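Local coordinates for protein CurM Sulfotransferase (Moorea producta, PDB 4GBM) that probably transfers a sulfonate group from the donor PAPS to a curacin polyketide intermediate, and holds the spent nucleotide adenosine-3'-5'-diphosphate, at residues L162-P166 / Y167-E171; E171-R175 / M176-K180. The protein carries 2 engineered substitutions. All blocks are in the same frame, centred on the assembly; numbering follows the deposited sequence.

Contact 1 of 2, residues L162-P166 / Y167-E171. With A3P (adenosine-3'-5'-diphosphate), chain G.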
loop_
_atom_site.group_PDB
_atom_site.type_symbol
_atom_site.label_atom_id
_atom_site.label_comp_id
_atom_site.label_asym_id
_atom_site.label_seq_id
_atom_site.Cartn_x
_atom_site.Cartn_y
_atom_site.Cartn_z
ATOM N N LEU A 162 -0.976 -4.219 7.452
ATOM C CA LEU A 162 -2.302 -4.673 7.037
ATOM C C LEU A 162 -2.220 -6.126 6.580
ATOM O O LEU A 162 -1.422 -6.457 5.702
ATOM C CB LEU A 162 -2.827 -3.772 5.914
ATOM C CG LEU A 162 -4.163 -4.141 5.267
ATOM C CD1 LEU A 162 -5.332 -4.088 6.259
ATOM C CD2 LEU A 162 -4.415 -3.221 4.085
ATOM N N VAL A 163 -3.032 -6.978 7.203
ATOM C CA VAL A 163 -3.058 -8.412 6.903
ATOM C C VAL A 163 -4.451 -8.862 6.469
ATOM O O VAL A 163 -5.455 -8.300 6.906
ATOM C CB VAL A 163 -2.569 -9.285 8.102
ATOM C CG1 VAL A 163 -1.124 -8.989 8.446
ATOM C CG2 VAL A 163 -3.446 -9.107 9.334
ATOM N N ARG A 164 -4.496 -9.861 5.590
ATOM C CA ARG A 164 -5.754 -10.479 5.174
ATOM C C ARG A 164 -5.570 -11.993 5.133
ATOM O O ARG A 164 -4.464 -12.477 4.914
ATOM C CB ARG A 164 -6.203 -9.931 3.813
ATOM C CG ARG A 164 -7.594 -10.409 3.405
ATOM C CD ARG A 164 -8.039 -9.769 2.122
ATOM N NE ARG A 164 -9.424 -10.132 1.829
ATOM C CZ ARG A 164 -10.047 -9.814 0.701
ATOM N NH1 ARG A 164 -9.390 -9.171 -0.257
ATOM N NH2 ARG A 164 -11.319 -10.152 0.524
ATOM N N HIS A 165 -6.656 -12.733 5.355
ATOM C CA HIS A 165 -6.612 -14.184 5.358
ATOM C C HIS A 165 -5.973 -14.696 4.064
ATOM O O HIS A 165 -6.302 -14.211 2.977
ATOM C CB HIS A 165 -8.028 -14.744 5.485
ATOM C CG HIS A 165 -8.073 -16.194 5.853
ATOM N ND1 HIS A 165 -7.777 -17.205 4.960
ATOM C CD2 HIS A 165 -8.395 -16.801 7.019
ATOM C CE1 HIS A 165 -7.898 -18.372 5.569
ATOM N NE2 HIS A 165 -8.276 -18.155 6.816
ATOM N N PRO A 166 -5.074 -15.684 4.172
ATOM C CA PRO A 166 -4.402 -16.168 2.962
ATOM C C PRO A 166 -5.354 -16.725 1.886
ATOM O O PRO A 166 -5.078 -16.571 0.696
ATOM C CB PRO A 166 -3.463 -17.270 3.494
ATOM C CG PRO A 166 -4.067 -17.676 4.812
ATOM C CD PRO A 166 -4.617 -16.400 5.379
ATOM N N TYR A 167 -6.456 -17.362 2.284
ATOM C CA TYR A 167 -7.393 -17.913 1.288
ATOM C C TYR A 167 -7.957 -16.790 0.421
ATOM O O TYR A 167 -8.070 -16.926 -0.802
ATOM C CB TYR A 167 -8.558 -18.643 1.952
ATOM C CG TYR A 167 -8.276 -19.985 2.589
ATOM C CD1 TYR A 167 -6.973 -20.483 2.740
ATOM C CD2 TYR A 167 -9.335 -20.747 3.084
ATOM C CE1 TYR A 167 -6.746 -21.718 3.354
ATOM C CE2 TYR A 167 -9.116 -21.974 3.700
ATOM C CZ TYR A 167 -7.824 -22.452 3.828
ATOM O OH TYR A 167 -7.618 -23.665 4.435
ATOM N N SER A 168 -8.309 -15.675 1.064
ATOM C CA SER A 168 -8.896 -14.532 0.371
ATOM C C SER A 168 -7.887 -13.900 -0.576
ATOM O O SER A 168 -8.222 -13.563 -1.718
ATOM C CB SER A 168 -9.392 -13.501 1.384
ATOM O OG SER A 168 -10.321 -14.083 2.282
ATOM N N VAL A 169 -6.654 -13.732 -0.099
ATOM C CA VAL A 169 -5.605 -13.143 -0.922
ATOM C C VAL A 169 -5.294 -14.038 -2.117
ATOM O O VAL A 169 -5.178 -13.551 -3.238
ATOM C CB VAL A 169 -4.334 -12.866 -0.101
ATOM C CG1 VAL A 169 -3.158 -12.500 -1.016
ATOM C CG2 VAL A 169 -4.602 -11.729 0.886
ATOM N N ILE A 170 -5.197 -15.343 -1.876
ATOM C CA ILE A 170 -4.862 -16.286 -2.948
ATOM C C ILE A 170 -5.945 -16.313 -4.034
ATOM O O ILE A 170 -5.631 -16.215 -5.228
ATOM C CB ILE A 170 -4.555 -17.694 -2.401
ATOM C CG1 ILE A 170 -3.232 -17.665 -1.633
ATOM C CG2 ILE A 170 -4.458 -18.713 -3.546
ATOM C CD1 ILE A 170 -3.042 -18.849 -0.691
ATOM N N GLU A 171 -7.210 -16.405 -3.622
ATOM C CA GLU A 171 -8.318 -16.431 -4.576
ATOM C C GLU A 171 -8.311 -15.168 -5.432
ATOM O O GLU A 171 -8.498 -15.233 -6.651
ATOM C CB GLU A 171 -9.652 -16.572 -3.835
ATOM C CG GLU A 171 -10.879 -16.748 -4.731
ATOM C CD GLU A 171 -11.464 -15.435 -5.248
ATOM O OE1 GLU A 171 -11.249 -14.385 -4.620
ATOM O OE2 GLU A 171 -12.148 -15.461 -6.295
HETATM P P1 A3P G . -10.810 -8.214 -5.046
HETATM O O1P A3P G . -9.961 -8.979 -6.030
HETATM O O2P A3P G . -11.584 -7.082 -5.674
HETATM O O3P A3P G . -11.613 -9.106 -4.142
HETATM P P2 A3P G . -5.382 -4.113 -2.647
HETATM O O4P A3P G . -4.428 -4.343 -1.519
HETATM O O5P A3P G . -4.961 -4.667 -3.978
HETATM O O6P A3P G . -5.875 -2.692 -2.718
HETATM O "O5'" A3P G . -6.676 -5.009 -2.270
HETATM C "C5'" A3P G . -7.701 -5.203 -3.250
HETATM C "C4'" A3P G . -8.861 -5.848 -2.534
HETATM O "O4'" A3P G . -9.461 -4.880 -1.664
HETATM C "C3'" A3P G . -9.982 -6.243 -3.475
HETATM O "O3'" A3P G . -9.701 -7.512 -4.085
HETATM C "C2'" A3P G . -11.174 -6.256 -2.524
HETATM O "O2'" A3P G . -11.320 -7.535 -1.902
HETATM C "C1'" A3P G . -10.822 -5.231 -1.451
HETATM N N9 A3P G . -11.664 -4.017 -1.601
HETATM C C8 A3P G . -11.588 -3.070 -2.559
HETATM N N7 A3P G . -12.546 -2.120 -2.392
HETATM C C5 A3P G . -13.254 -2.474 -1.299
HETATM C C6 A3P G . -14.406 -1.928 -0.544
HETATM N N6 A3P G . -14.994 -0.773 -0.943
HETATM N N1 A3P G . -14.829 -2.622 0.547
HETATM C C2 A3P G . -14.236 -3.766 0.959
HETATM N N3 A3P G . -13.179 -4.310 0.319
HETATM C C4 A3P G . -12.667 -3.712 -0.780
HETATM O O HOH W 1 -10.750 -11.842 3.929
#
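His165 bends back over the start of the helix and its ND1 accepts the backbone N-H of Tyr167 at 3.0 Å, the donor lying close to the imidazole plane. CG swung opposite the backbone N (chi1 -165°) places ND1 beside Tyr167 N, the bond that makes His165 the N-cap. The same ring turns its edge to the face of Tyr167: His165 CE1 sits 3.4 Å from Tyr167 CG, nearer the rim than the centre, and the planes meet at 70°. His165 NE2 bonds to Glu309 O. Pro166, which has no N-H to leave idle, suits the first helical turn, and its carbonyl O accepts from Ile170 N at 2.9 Å. Here strand 158-163 of the parallel sheet passes into helix 166-175, at a strand end that in this P-loop-related sulfotransferase fold borders the nucleotide pocket. Arg164 runs out extended, its guanidinium face over Ser168 CB (3.4 Å from NE), while NH1 donates to O2' of the nucleotide at 3.0 Å and to Arg42 O. A water bridges Arg164 NE and Ser168 OG. Arg164, Pro166 and Val169 are packed in the interior; Tyr167, by contrast, is partly exposed and carries its hydroxyl on to Pro311 O.

Contact 2 of 2, residues E171-R175 / M176-K180. With A3P (adenosine-3'-5'-diphosphate), chain G.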
loop_
_atom_site.group_PDB
_atom_site.type_symbol
_atom_site.label_atom_id
_atom_site.label_comp_id
_atom_site.label_asym_id
_atom_site.label_seq_id
_atom_site.Cartn_x
_atom_site.Cartn_y
_atom_site.Cartn_z
ATOM N N GLU A 171 -7.210 -16.405 -3.622
ATOM C CA GLU A 171 -8.318 -16.431 -4.576
ATOM C C GLU A 171 -8.311 -15.168 -5.432
ATOM O O GLU A 171 -8.498 -15.233 -6.651
ATOM C CB GLU A 171 -9.652 -16.572 -3.835
ATOM C CG GLU A 171 -10.879 -16.748 -4.731
ATOM C CD GLU A 171 -11.464 -15.435 -5.248
ATOM O OE1 GLU A 171 -11.249 -14.385 -4.620
ATOM O OE2 GLU A 171 -12.148 -15.461 -6.295
ATOM N N SER A 172 -8.069 -14.024 -4.793
ATOM C CA SER A 172 -8.074 -12.749 -5.495
ATOM C C SER A 172 -6.900 -12.648 -6.477
ATOM O O SER A 172 -7.081 -12.289 -7.638
ATOM C CB SER A 172 -8.027 -11.596 -4.484
ATOM O OG SER A 172 -7.924 -10.351 -5.151
ATOM N N PHE A 173 -5.700 -12.974 -6.007
ATOM C CA PHE A 173 -4.494 -12.911 -6.831
ATOM C C PHE A 173 -4.634 -13.756 -8.112
ATOM O O PHE A 173 -4.306 -13.298 -9.215
ATOM C CB PHE A 173 -3.302 -13.365 -5.982
ATOM C CG PHE A 173 -1.956 -13.147 -6.622
ATOM C CD1 PHE A 173 -1.465 -14.051 -7.560
ATOM C CD2 PHE A 173 -1.168 -12.060 -6.256
ATOM C CE1 PHE A 173 -0.214 -13.872 -8.136
ATOM C CE2 PHE A 173 0.103 -11.869 -6.831
ATOM C CZ PHE A 173 0.571 -12.786 -7.772
ATOM N N VAL A 174 -5.145 -14.972 -7.957
ATOM C CA VAL A 174 -5.358 -15.889 -9.077
ATOM C C VAL A 174 -6.447 -15.366 -10.022
ATOM O O VAL A 174 -6.263 -15.361 -11.245
ATOM C CB VAL A 174 -5.664 -17.323 -8.567
ATOM C CG1 VAL A 174 -6.099 -18.249 -9.702
ATOM C CG2 VAL A 174 -4.424 -17.913 -7.882
ATOM N N ARG A 175 -7.560 -14.904 -9.451
ATOM C CA ARG A 175 -8.669 -14.340 -10.234
ATOM C C ARG A 175 -8.214 -13.155 -11.092
ATOM O O ARG A 175 -8.658 -13.001 -12.247
ATOM C CB ARG A 175 -9.818 -13.927 -9.303
ATOM C CG ARG A 175 -10.963 -13.158 -9.992
ATOM C CD ARG A 175 -12.257 -13.101 -9.158
ATOM N NE ARG A 175 -12.013 -12.931 -7.724
ATOM C CZ ARG A 175 -11.631 -11.791 -7.148
ATOM N NH1 ARG A 175 -11.412 -11.758 -5.838
ATOM N NH2 ARG A 175 -11.451 -10.691 -7.881
ATOM N N MET A 176 -7.328 -12.335 -10.529
ATOM C CA MET A 176 -6.828 -11.132 -11.198
ATOM C C MET A 176 -5.670 -11.422 -12.152
ATOM O O MET A 176 -5.170 -10.517 -12.826
ATOM C CB MET A 176 -6.441 -10.063 -10.166
ATOM C CG MET A 176 -7.626 -9.554 -9.336
ATOM S SD MET A 176 -8.957 -8.871 -10.334
ATOM C CE MET A 176 -8.164 -7.412 -11.010
ATOM N N ARG A 177 -5.255 -12.689 -12.194
ATOM C CA ARG A 177 -4.216 -13.176 -13.116
ATOM C C ARG A 177 -2.880 -12.460 -12.935
ATOM O O ARG A 177 -2.215 -12.091 -13.909
ATOM C CB ARG A 177 -4.697 -13.091 -14.569
ATOM C CG ARG A 177 -5.856 -14.028 -14.859
ATOM C CD ARG A 177 -6.479 -13.795 -16.221
ATOM N NE ARG A 177 -7.332 -14.919 -16.599
ATOM C CZ ARG A 177 -8.532 -15.177 -16.079
ATOM N NH1 ARG A 177 -9.053 -14.394 -15.138
ATOM N NH2 ARG A 177 -9.214 -16.233 -16.500
ATOM N N MET A 178 -2.488 -12.282 -11.678
ATOM C CA MET A 178 -1.282 -11.525 -11.351
ATOM C C MET A 178 0.013 -12.334 -11.361
ATOM O O MET A 178 1.089 -11.765 -11.184
ATOM C CB MET A 178 -1.458 -10.833 -10.002
ATOM C CG MET A 178 -2.482 -9.723 -10.038
ATOM S SD MET A 178 -2.870 -9.118 -8.400
ATOM C CE MET A 178 -1.325 -8.331 -7.938
ATOM N N GLN A 179 -0.077 -13.645 -11.576
ATOM C CA GLN A 179 1.122 -14.508 -11.544
ATOM C C GLN A 179 2.283 -14.022 -12.432
ATOM O O GLN A 179 3.454 -14.215 -12.086
ATOM C CB GLN A 179 0.778 -15.982 -11.832
ATOM C CG GLN A 179 -0.026 -16.242 -13.102
ATOM C CD GLN A 179 -1.538 -16.216 -12.890
ATOM O OE1 GLN A 179 -2.048 -15.619 -11.936
ATOM N NE2 GLN A 179 -2.264 -16.867 -13.795
ATOM N N LYS A 180 1.952 -13.375 -13.551
ATOM C CA LYS A 180 2.953 -12.847 -14.485
ATOM C C LYS A 180 3.863 -11.787 -13.850
ATOM O O LYS A 180 5.049 -11.707 -14.172
ATOM C CB LYS A 180 2.260 -12.274 -15.726
ATOM C CG LYS A 180 3.178 -12.031 -16.920
ATOM C CD LYS A 180 2.438 -11.357 -18.076
ATOM C CE LYS A 180 2.114 -9.895 -17.772
ATOM N NZ LYS A 180 1.418 -9.236 -18.906
HETATM P P1 A3P G . -10.810 -8.214 -5.046
HETATM O O1P A3P G . -9.961 -8.979 -6.030
HETATM O O2P A3P G . -11.584 -7.082 -5.674
HETATM O O3P A3P G . -11.613 -9.106 -4.142
HETATM P P2 A3P G . -5.382 -4.113 -2.647
HETATM O O4P A3P G . -4.428 -4.343 -1.519
HETATM O O5P A3P G . -4.961 -4.667 -3.978
HETATM O O6P A3P G . -5.875 -2.692 -2.718
HETATM O "O5'" A3P G . -6.676 -5.009 -2.270
HETATM C "C5'" A3P G . -7.701 -5.203 -3.250
HETATM C "C4'" A3P G . -8.861 -5.848 -2.534
HETATM O "O4'" A3P G . -9.461 -4.880 -1.664
HETATM C "C3'" A3P G . -9.982 -6.243 -3.475
HETATM O "O3'" A3P G . -9.701 -7.512 -4.085
HETATM C "C2'" A3P G . -11.174 -6.256 -2.524
HETATM O "O2'" A3P G . -11.320 -7.535 -1.902
HETATM C "C1'" A3P G . -10.822 -5.231 -1.451
HETATM N N9 A3P G . -11.664 -4.017 -1.601
HETATM C C8 A3P G . -11.588 -3.070 -2.559
HETATM N N7 A3P G . -12.546 -2.120 -2.392
HETATM C C5 A3P G . -13.254 -2.474 -1.299
HETATM C C6 A3P G . -14.406 -1.928 -0.544
HETATM N N6 A3P G . -14.994 -0.773 -0.943
HETATM N N1 A3P G . -14.829 -2.622 0.547
HETATM C C2 A3P G . -14.236 -3.766 0.959
HETATM N N3 A3P G . -13.179 -4.310 0.319
HETATM C C4 A3P G . -12.667 -3.712 -0.780
HETATM O O HOH W 2 -4.692 -16.796 -12.821
#
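Phe173 and Met178 cross nearly at right angles where helix 166-175 ends, with Met178 CB directly above the ring, 3.6 Å from its centroid, in a CH-pi contact. Met178 SD approaches the same ring obliquely, a Met-aromatic contact that the flexible thioether suits. The backbone brings them together: Arg177 takes positive phi (59°) in a Schellman motif, with Met178 N bonded back to Phe173 O at 3.2 Å and Arg177 N to Val174 O at 3.0 Å. A water links Val174 O to Gln179 NE2. On another side of the helix, Arg175 bends at chi3 (38°) to lay its guanidinium alongside the carboxylate of Glu171, one turn earlier. Arg175 NE meets Glu171 OE2 and Arg175 NH1 meets Glu171 OE1, each at 2.9 Å, in a side-on salt bridge that fixes the arginine head. Arg175 NH2 reaches O1P of the 3'-phosphate at 2.9 Å, and NH1 bonds to both O1P and O3P. Ser172 OG donates to O1P at 2.6 Å. Shortening Arg175 to an alanine is likely to strip the 3'-phosphate of its NH1 and NH2 bonds and leave the Glu171 carboxylate without its mate. Glu171 is consistent with a second-shell residue that orients Arg175, whose charge is likely to offset the phosphate's.

Overall arrangement
Contacts 1 and 2 take up the two ends of helix 166-175, their centres 12 Å apart, and Glu171 belongs to both. Contact 1 caps the start of the helix as the chain leaves the sheet; contact 2 closes its end before the loop toward helix 189-208. Both touch the same adenosine-3'-5'-diphosphate at neighbouring places, contact 1 at the ribose 2'-hydroxyl and contact 2 at the 3'-phosphate: Arg164, two residues before the helix, and Ser172 and Arg175 within it bind adjoining parts of the nucleotide. Arg42 joins the two, taking Arg164 NH1 on its carbonyl and meeting Ser172 OG. Ser45 and Thr46 also hydrogen-bond the ligand.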